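Local structure of activated BY transcription factor SSRB (Salmonella enterica, 2WNW) at residues G129-N134 with H184-Q189; H136-A141 with E234-D239. The protein belongs to glycosyl hydrolase family 30 and pairs a TIM-barrel domain with a beta-sandwich domain. All blocks are in the same frame, centred on the assembly; numbering follows the deposited sequence.

Contact 1 of 2, residues G129-N134 with H184-Q189; sequences GALRLN and HGINVQ
Leu-131, near the C-terminal end of helix 124-133, meets Gly-185 and Ile-186 through one methyl group, CD2. Gly-185 comes first along the loop. With positive phi (74°) it is the C-prime residue of a Schellman motif that closes helix 167-183: Ile-186 N bonds back to Tyr-181 O and Gly-185 N to Arg-182 O. Gly-185 O lies 3.9 Å from Leu-131 CD2, a van der Waals touch with no hydrogen bond. Ile-186 follows and supplies the apolar partner, with CG1 4.0 Å and CG2 4.2 Å from Leu-131 CD2. The two side chains run at roughly a right angle, the leucine methyl coming up against both branches of the isoleucine. Ile-186 has CG2 anti to the backbone N and CG1 beside that N (chi1 -54°), which sets both branches within touching distance of the methyl. The contact is small, 82 Å² in all. Beyond it, the loop leads on through Asn-187 to Gln-189 and strand 190-192 of the barrel. Ile-186 also packs on Ile-124 and Ile-127 of helix 124-133 and on Tyr-181 of helix 167-183, so the Ile-186 side chain lies between these two outer helices, while Val-188 rests on Leu-178.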
ATOM      1  N   GLY A 129     -18.870  20.127  27.999  1.00 22.84           N
ATOM      2  CA  GLY A 129     -17.580  20.635  28.428  1.00 23.20           C
ATOM      3  C   GLY A 129     -16.597  20.683  27.273  1.00 23.68           C
ATOM      4  O   GLY A 129     -15.844  21.649  27.123  1.00 20.91           O
ATOM      5  N   ALA A 130     -16.606  19.635  26.454  1.00 22.80           N
ATOM      6  CA  ALA A 130     -15.716  19.550  25.304  1.00 23.27           C
ATOM      7  C   ALA A 130     -16.077  20.625  24.285  1.00 22.93           C
ATOM      8  O   ALA A 130     -15.204  21.298  23.737  1.00 23.28           O
ATOM      9  CB  ALA A 130     -15.825  18.166  24.666  1.00 23.71           C
ATOM     10  N   LEU A 131     -17.375  20.771  24.041  1.00 23.87           N
ATOM     11  CA  LEU A 131     -17.889  21.754  23.096  1.00 24.72           C
ATOM     12  C   LEU A 131     -17.512  23.178  23.517  1.00 25.58           C
ATOM     13  O   LEU A 131     -17.381  24.065  22.673  1.00 25.38           O
ATOM     14  CB  LEU A 131     -19.409  21.611  22.996  1.00 24.50           C
ATOM     15  CG  LEU A 131     -20.063  21.168  21.683  1.00 27.62           C
ATOM     16  CD1 LEU A 131     -19.106  20.375  20.815  1.00 24.54           C
ATOM     17  CD2 LEU A 131     -21.311  20.357  22.021  1.00 25.12           C
ATOM     18  N   ARG A 132     -17.344  23.396  24.819  1.00 27.01           N
ATOM     19  CA  ARG A 132     -16.959  24.716  25.309  1.00 28.34           C
ATOM     20  C   ARG A 132     -15.563  25.059  24.800  1.00 28.71           C
ATOM     21  O   ARG A 132     -15.301  26.195  24.405  1.00 28.59           O
ATOM     22  CB  ARG A 132     -16.975  24.761  26.842  1.00 30.93           C
ATOM     23  CG  ARG A 132     -18.257  25.329  27.436  1.00 35.99           C
ATOM     24  CD  ARG A 132     -18.110  25.578  28.935  1.00 39.59           C
ATOM     25  NE  ARG A 132     -18.191  24.347  29.719  1.00 43.33           N
ATOM     26  CZ  ARG A 132     -19.322  23.688  29.955  1.00 44.04           C
ATOM     27  NH1 ARG A 132     -20.470  24.143  29.467  1.00 45.48           N
ATOM     28  NH2 ARG A 132     -19.306  22.575  30.676  1.00 44.46           N
ATOM     29  N   LEU A 133     -14.669  24.073  24.807  1.00 27.81           N
ATOM     30  CA  LEU A 133     -13.308  24.278  24.327  1.00 27.45           C
ATOM     31  C   LEU A 133     -13.267  24.320  22.803  1.00 27.62           C
ATOM     32  O   LEU A 133     -12.503  25.088  22.220  1.00 27.47           O
ATOM     33  CB  LEU A 133     -12.378  23.186  24.858  1.00 28.30           C
ATOM     34  CG  LEU A 133     -11.826  23.447  26.263  1.00 30.70           C
ATOM     35  CD1 LEU A 133     -12.954  23.463  27.279  1.00 31.17           C
ATOM     36  CD2 LEU A 133     -10.813  22.376  26.614  1.00 31.14           C
ATOM     37  N   ASN A 134     -14.076  23.488  22.156  1.00 27.27           N
ATOM     38  CA  ASN A 134     -14.147  23.491  20.698  1.00 27.20           C
ATOM     39  C   ASN A 134     -15.601  23.371  20.262  1.00 27.54           C
ATOM     40  O   ASN A 134     -16.111  22.272  20.047  1.00 26.43           O
ATOM     41  CB  ASN A 134     -13.333  22.351  20.081  1.00 26.46           C
ATOM     42  CG  ASN A 134     -13.369  22.380  18.560  1.00 27.97           C
ATOM     43  OD1 ASN A 134     -13.835  23.354  17.960  1.00 25.38           O
ATOM     44  ND2 ASN A 134     -12.875  21.316  17.928  1.00 26.88           N
ATOM     45  N   HIS A 184     -30.007  21.026  24.060  1.00 26.47           N
ATOM     46  CA  HIS A 184     -28.937  21.199  25.035  1.00 26.32           C
ATOM     47  C   HIS A 184     -27.678  21.770  24.387  1.00 25.55           C
ATOM     48  O   HIS A 184     -26.579  21.664  24.934  1.00 26.95           O
ATOM     49  CB  HIS A 184     -28.631  19.861  25.715  1.00 27.91           C
ATOM     50  CG  HIS A 184     -29.743  19.366  26.588  1.00 28.69           C
ATOM     51  ND1 HIS A 184     -29.768  19.571  27.951  1.00 30.52           N
ATOM     52  CD2 HIS A 184     -30.890  18.712  26.287  1.00 29.42           C
ATOM     53  CE1 HIS A 184     -30.881  19.064  28.452  1.00 29.46           C
ATOM     54  NE2 HIS A 184     -31.580  18.537  27.463  1.00 31.27           N
ATOM     55  N   GLY A 185     -27.851  22.373  23.215  1.00 24.29           N
ATOM     56  CA  GLY A 185     -26.736  22.973  22.503  1.00 25.05           C
ATOM     57  C   GLY A 185     -25.776  22.000  21.840  1.00 25.37           C
ATOM     58  O   GLY A 185     -24.633  22.355  21.562  1.00 26.10           O
ATOM     59  N   ILE A 186     -26.228  20.779  21.577  1.00 24.05           N
ATOM     60  CA  ILE A 186     -25.367  19.782  20.945  1.00 22.63           C
ATOM     61  C   ILE A 186     -25.888  19.420  19.557  1.00 23.08           C
ATOM     62  O   ILE A 186     -26.937  18.781  19.418  1.00 22.52           O
ATOM     63  CB  ILE A 186     -25.281  18.501  21.800  1.00 23.12           C
ATOM     64  CG1 ILE A 186     -24.848  18.860  23.225  1.00 21.77           C
ATOM     65  CG2 ILE A 186     -24.285  17.525  21.183  1.00 22.03           C
ATOM     66  CD1 ILE A 186     -24.933  17.703  24.206  1.00 22.98           C
ATOM     67  N   ASN A 187     -25.153  19.840  18.532  1.00 22.91           N
ATOM     68  CA  ASN A 187     -25.544  19.560  17.157  1.00 23.80           C
ATOM     69  C   ASN A 187     -24.787  18.358  16.615  1.00 23.88           C
ATOM     70  O   ASN A 187     -23.572  18.246  16.778  1.00 24.72           O
ATOM     71  CB  ASN A 187     -25.282  20.780  16.273  1.00 25.28           C
ATOM     72  CG  ASN A 187     -26.054  22.003  16.732  1.00 29.33           C
ATOM     73  OD1 ASN A 187     -27.277  21.966  16.856  1.00 32.64           O
ATOM     74  ND2 ASN A 187     -25.342  23.093  16.984  1.00 32.45           N
ATOM     75  N   VAL A 188     -25.520  17.458  15.975  1.00 22.76           N
ATOM     76  CA  VAL A 188     -24.938  16.256  15.396  1.00 21.67           C
ATOM     77  C   VAL A 188     -24.846  16.456  13.889  1.00 22.35           C
ATOM     78  O   VAL A 188     -25.778  16.974  13.269  1.00 21.85           O
ATOM     79  CB  VAL A 188     -25.814  15.025  15.723  1.00 21.75           C
ATOM     80  CG1 VAL A 188     -25.245  13.768  15.069  1.00 21.36           C
ATOM     81  CG2 VAL A 188     -25.895  14.850  17.230  1.00 20.81           C
ATOM     82  N   GLN A 189     -23.723  16.061  13.299  1.00 20.70           N
ATOM     83  CA  GLN A 189     -23.541  16.224  11.866  1.00 21.15           C
ATOM     84  C   GLN A 189     -23.437  14.907  11.116  1.00 19.84           C
ATOM     85  O   GLN A 189     -23.434  14.890   9.885  1.00 18.05           O
ATOM     86  CB  GLN A 189     -22.295  17.065  11.581  1.00 23.70           C
ATOM     87  CG  GLN A 189     -22.311  18.439  12.228  1.00 28.92           C
ATOM     88  CD  GLN A 189     -21.117  19.281  11.820  1.00 32.87           C
ATOM     89  OE1 GLN A 189     -20.739  20.219  12.519  1.00 37.40           O
ATOM     90  NE2 GLN A 189     -20.524  18.955  10.676  1.00 34.60           N
TER

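Contact 2 of 2, residues H136-A141 with E234-D239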
ATOM      1  N   HIS A 136     -16.859  23.861  17.519  1.00 26.37           N
ATOM      2  CA  HIS A 136     -16.988  23.442  16.126  1.00 27.14           C
ATOM      3  C   HIS A 136     -16.746  21.953  15.874  1.00 25.29           C
ATOM      4  O   HIS A 136     -16.623  21.525  14.725  1.00 23.70           O
ATOM      5  CB  HIS A 136     -16.060  24.282  15.245  1.00 30.16           C
ATOM      6  CG  HIS A 136     -16.440  25.729  15.189  1.00 34.94           C
ATOM      7  ND1 HIS A 136     -15.556  26.745  15.490  1.00 38.31           N
ATOM      8  CD2 HIS A 136     -17.616  26.330  14.889  1.00 36.65           C
ATOM      9  CE1 HIS A 136     -16.173  27.909  15.380  1.00 38.04           C
ATOM     10  NE2 HIS A 136     -17.424  27.685  15.017  1.00 38.82           N
ATOM     11  N   MET A 137     -16.685  21.167  16.943  1.00 23.21           N
ATOM     12  CA  MET A 137     -16.479  19.728  16.807  1.00 22.96           C
ATOM     13  C   MET A 137     -17.578  19.130  15.937  1.00 21.41           C
ATOM     14  O   MET A 137     -18.736  19.536  16.026  1.00 21.66           O
ATOM     15  CB  MET A 137     -16.541  19.034  18.168  1.00 23.71           C
ATOM     16  CG  MET A 137     -15.404  19.321  19.112  1.00 27.44           C
ATOM     17  SD  MET A 137     -15.607  18.291  20.580  1.00 29.46           S
ATOM     18  CE  MET A 137     -15.277  16.663  19.875  1.00 25.24           C
ATOM     19  N   LYS A 138     -17.213  18.163  15.104  1.00 19.64           N
ATOM     20  CA  LYS A 138     -18.181  17.486  14.250  1.00 19.52           C
ATOM     21  C   LYS A 138     -18.544  16.205  15.004  1.00 19.48           C
ATOM     22  O   LYS A 138     -17.698  15.325  15.186  1.00 18.94           O
ATOM     23  CB  LYS A 138     -17.552  17.148  12.896  1.00 18.27           C
ATOM     24  CG  LYS A 138     -18.473  16.398  11.948  1.00 19.78           C
ATOM     25  CD  LYS A 138     -17.738  15.962  10.687  1.00 20.29           C
ATOM     26  CE  LYS A 138     -18.654  15.162   9.771  1.00 20.39           C
ATOM     27  NZ  LYS A 138     -17.950  14.636   8.568  1.00 20.73           N
ATOM     28  N   LEU A 139     -19.797  16.104  15.440  1.00 18.17           N
ATOM     29  CA  LEU A 139     -20.242  14.952  16.212  1.00 18.41           C
ATOM     30  C   LEU A 139     -21.032  13.913  15.419  1.00 19.61           C
ATOM     31  O   LEU A 139     -21.892  14.249  14.599  1.00 20.08           O
ATOM     32  CB  LEU A 139     -21.078  15.431  17.406  1.00 19.01           C
ATOM     33  CG  LEU A 139     -20.440  16.535  18.261  1.00 20.22           C
ATOM     34  CD1 LEU A 139     -21.412  16.983  19.347  1.00 20.16           C
ATOM     35  CD2 LEU A 139     -19.149  16.029  18.881  1.00 21.90           C
ATOM     36  N   MET A 140     -20.732  12.647  15.686  1.00 18.45           N
ATOM     37  CA  MET A 140     -21.390  11.526  15.029  1.00 16.99           C
ATOM     38  C   MET A 140     -22.098  10.664  16.072  1.00 17.10           C
ATOM     39  O   MET A 140     -21.549  10.399  17.139  1.00 17.58           O
ATOM     40  CB  MET A 140     -20.352  10.685  14.288  1.00 16.25           C
ATOM     41  CG  MET A 140     -20.910   9.460  13.579  1.00 18.47           C
ATOM     42  SD  MET A 140     -19.587   8.565  12.740  1.00 17.01           S
ATOM     43  CE  MET A 140     -20.470   7.188  12.019  1.00 18.90           C
ATOM     44  N   ALA A 141     -23.316  10.232  15.764  1.00 15.83           N
ATOM     45  CA  ALA A 141     -24.076   9.394  16.687  1.00 16.08           C
ATOM     46  C   ALA A 141     -24.397   8.071  16.006  1.00 16.27           C
ATOM     47  O   ALA A 141     -24.750   8.044  14.825  1.00 15.99           O
ATOM     48  CB  ALA A 141     -25.364  10.102  17.112  1.00 15.55           C
ATOM     49  N   GLU A 234     -24.829  13.752   7.538  1.00 19.85           N
ATOM     50  CA  GLU A 234     -24.123  12.711   6.797  1.00 17.68           C
ATOM     51  C   GLU A 234     -24.570  11.375   7.373  1.00 17.41           C
ATOM     52  O   GLU A 234     -24.784  11.258   8.580  1.00 18.83           O
ATOM     53  CB  GLU A 234     -22.600  12.820   6.960  1.00 19.52           C
ATOM     54  CG  GLU A 234     -21.958  14.100   6.447  1.00 20.87           C
ATOM     55  CD  GLU A 234     -20.441  13.998   6.403  1.00 22.94           C
ATOM     56  OE1 GLU A 234     -19.872  13.174   7.154  1.00 21.24           O
ATOM     57  OE2 GLU A 234     -19.810  14.745   5.626  1.00 23.54           O
ATOM     58  N   ILE A 235     -24.725  10.374   6.513  1.00 16.52           N
ATOM     59  CA  ILE A 235     -25.109   9.045   6.971  1.00 16.29           C
ATOM     60  C   ILE A 235     -24.084   8.028   6.480  1.00 15.29           C
ATOM     61  O   ILE A 235     -23.754   7.985   5.290  1.00 16.10           O
ATOM     62  CB  ILE A 235     -26.504   8.631   6.459  1.00 16.47           C
ATOM     63  CG1 ILE A 235     -27.576   9.559   7.044  1.00 18.34           C
ATOM     64  CG2 ILE A 235     -26.796   7.188   6.866  1.00 16.80           C
ATOM     65  CD1 ILE A 235     -28.996   9.232   6.583  1.00 17.68           C
ATOM     66  N   TYR A 236     -23.573   7.228   7.411  1.00 14.94           N
ATOM     67  CA  TYR A 236     -22.586   6.197   7.101  1.00 15.08           C
ATOM     68  C   TYR A 236     -23.186   4.816   7.327  1.00 15.92           C
ATOM     69  O   TYR A 236     -24.056   4.642   8.184  1.00 16.63           O
ATOM     70  CB  TYR A 236     -21.352   6.349   8.002  1.00 15.29           C
ATOM     71  CG  TYR A 236     -20.521   7.579   7.722  1.00 16.33           C
ATOM     72  CD1 TYR A 236     -19.401   7.512   6.891  1.00 16.93           C
ATOM     73  CD2 TYR A 236     -20.872   8.813   8.262  1.00 16.97           C
ATOM     74  CE1 TYR A 236     -18.652   8.653   6.601  1.00 17.61           C
ATOM     75  CE2 TYR A 236     -20.134   9.959   7.980  1.00 17.22           C
ATOM     76  CZ  TYR A 236     -19.029   9.871   7.150  1.00 18.33           C
ATOM     77  OH  TYR A 236     -18.311  11.012   6.862  1.00 18.37           O
ATOM     78  N   ILE A 237     -22.725   3.840   6.547  1.00 15.15           N
ATOM     79  CA  ILE A 237     -23.181   2.464   6.691  1.00 15.41           C
ATOM     80  C   ILE A 237     -21.968   1.577   6.996  1.00 16.57           C
ATOM     81  O   ILE A 237     -20.835   2.064   7.040  1.00 16.60           O
ATOM     82  CB  ILE A 237     -23.910   1.955   5.420  1.00 16.19           C
ATOM     83  CG1 ILE A 237     -23.010   2.097   4.193  1.00 14.80           C
ATOM     84  CG2 ILE A 237     -25.215   2.733   5.226  1.00 17.53           C
ATOM     85  CD1 ILE A 237     -23.609   1.483   2.936  1.00 15.15           C
ATOM     86  N   TRP A 238     -22.228   0.285   7.194  1.00 15.71           N
ATOM     87  CA  TRP A 238     -21.233  -0.735   7.541  1.00 16.44           C
ATOM     88  C   TRP A 238     -20.862  -0.580   9.013  1.00 16.19           C
ATOM     89  O   TRP A 238     -21.364  -1.320   9.852  1.00 17.46           O
ATOM     90  CB  TRP A 238     -19.970  -0.652   6.665  1.00 15.71           C
ATOM     91  CG  TRP A 238     -18.969  -1.773   6.938  1.00 16.04           C
ATOM     92  CD1 TRP A 238     -17.630  -1.634   7.181  1.00 16.81           C
ATOM     93  CD2 TRP A 238     -19.236  -3.189   6.990  1.00 17.04           C
ATOM     94  NE1 TRP A 238     -17.051  -2.866   7.383  1.00 16.59           N
ATOM     95  CE2 TRP A 238     -18.010  -3.834   7.269  1.00 16.72           C
ATOM     96  CE3 TRP A 238     -20.389  -3.970   6.826  1.00 18.07           C
ATOM     97  CZ2 TRP A 238     -17.906  -5.226   7.388  1.00 16.62           C
ATOM     98  CZ3 TRP A 238     -20.287  -5.352   6.945  1.00 17.13           C
ATOM     99  CH2 TRP A 238     -19.048  -5.967   7.224  1.00 18.55           C
ATOM    100  N   ASP A 239     -19.994   0.380   9.324  1.00 16.21           N
ATOM    101  CA  ASP A 239     -19.587   0.636  10.709  1.00 15.55           C
ATOM    102  C   ASP A 239     -19.121  -0.673  11.351  1.00 16.32           C
ATOM    103  O   ASP A 239     -19.528  -1.021  12.462  1.00 15.86           O
ATOM    104  CB  ASP A 239     -20.773   1.219  11.494  1.00 16.12           C
ATOM    105  CG  ASP A 239     -20.344   2.101  12.661  1.00 17.32           C
ATOM    106  OD1 ASP A 239     -19.130   2.249  12.901  1.00 16.25           O
ATOM    107  OD2 ASP A 239     -21.234   2.656  13.341  1.00 17.36           O
TER
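Inside the closed parallel barrel, Lys-138 and Met-140 of strand 138-143 reach across to Glu-234 and Tyr-236 of strand 234-239. Lys-138 NZ forms a salt bridge with Glu-234 OE1 at 2.8 Å, the two side chains meeting at about a right angle. The lysine has CG anti to its backbone N (chi1 178°) and stays extended to its end, which carries the ammonium over to the carboxylate. Tyr-236 OH donates to the same oxygen, Glu-234 OE1, at 2.7 Å. The two donors arrive from opposite faces of the carboxylate plane, the ammonium 50° out of it and the hydroxyl 37°, so one oxygen is gripped twice. In this TIM-barrel the strands are not direct neighbours: strand 190-192 lies between them, and the axes of the two strand segments come no closer than 9.1 Å, a gap that their side chains cross inside the barrel. Two residues further along each strand, Met-140 SD makes an oblique Met-aromatic contact, 5.3 Å from the centroid of the Tyr-236 ring, and Met-140 CE lies 4.1 Å from Tyr-236 CD2. Both Met-140 and Tyr-236 also touch Leu-291 of strand 289-294. Asp-46 is a second partner for Lys-138, and Lys-289 holds Glu-234 OE2.

Overall arrangement
The two contacts alternate along the chain, in the order 129-134, 136-141, 184-189, 234-239, and all four segments belong to the TIM-barrel domain. Their centres are 14 Å apart, contact 1 in the outer layer of helices and contact 2 within the barrel. Helix 124-133 leads through a short loop into strand 138-143, and the loop 184-189 leads into strand 190-192, which separates the two strands of contact 2. Gln-189 is the joint: Gln-189 N lies 2.9 Å from Leu-139 O and Gln-189 O 3.0 Å from Glu-234 N, both probable hydrogen bonds. Ile-186 also packs on Leu-139, linking the helical layer to the barrel wall.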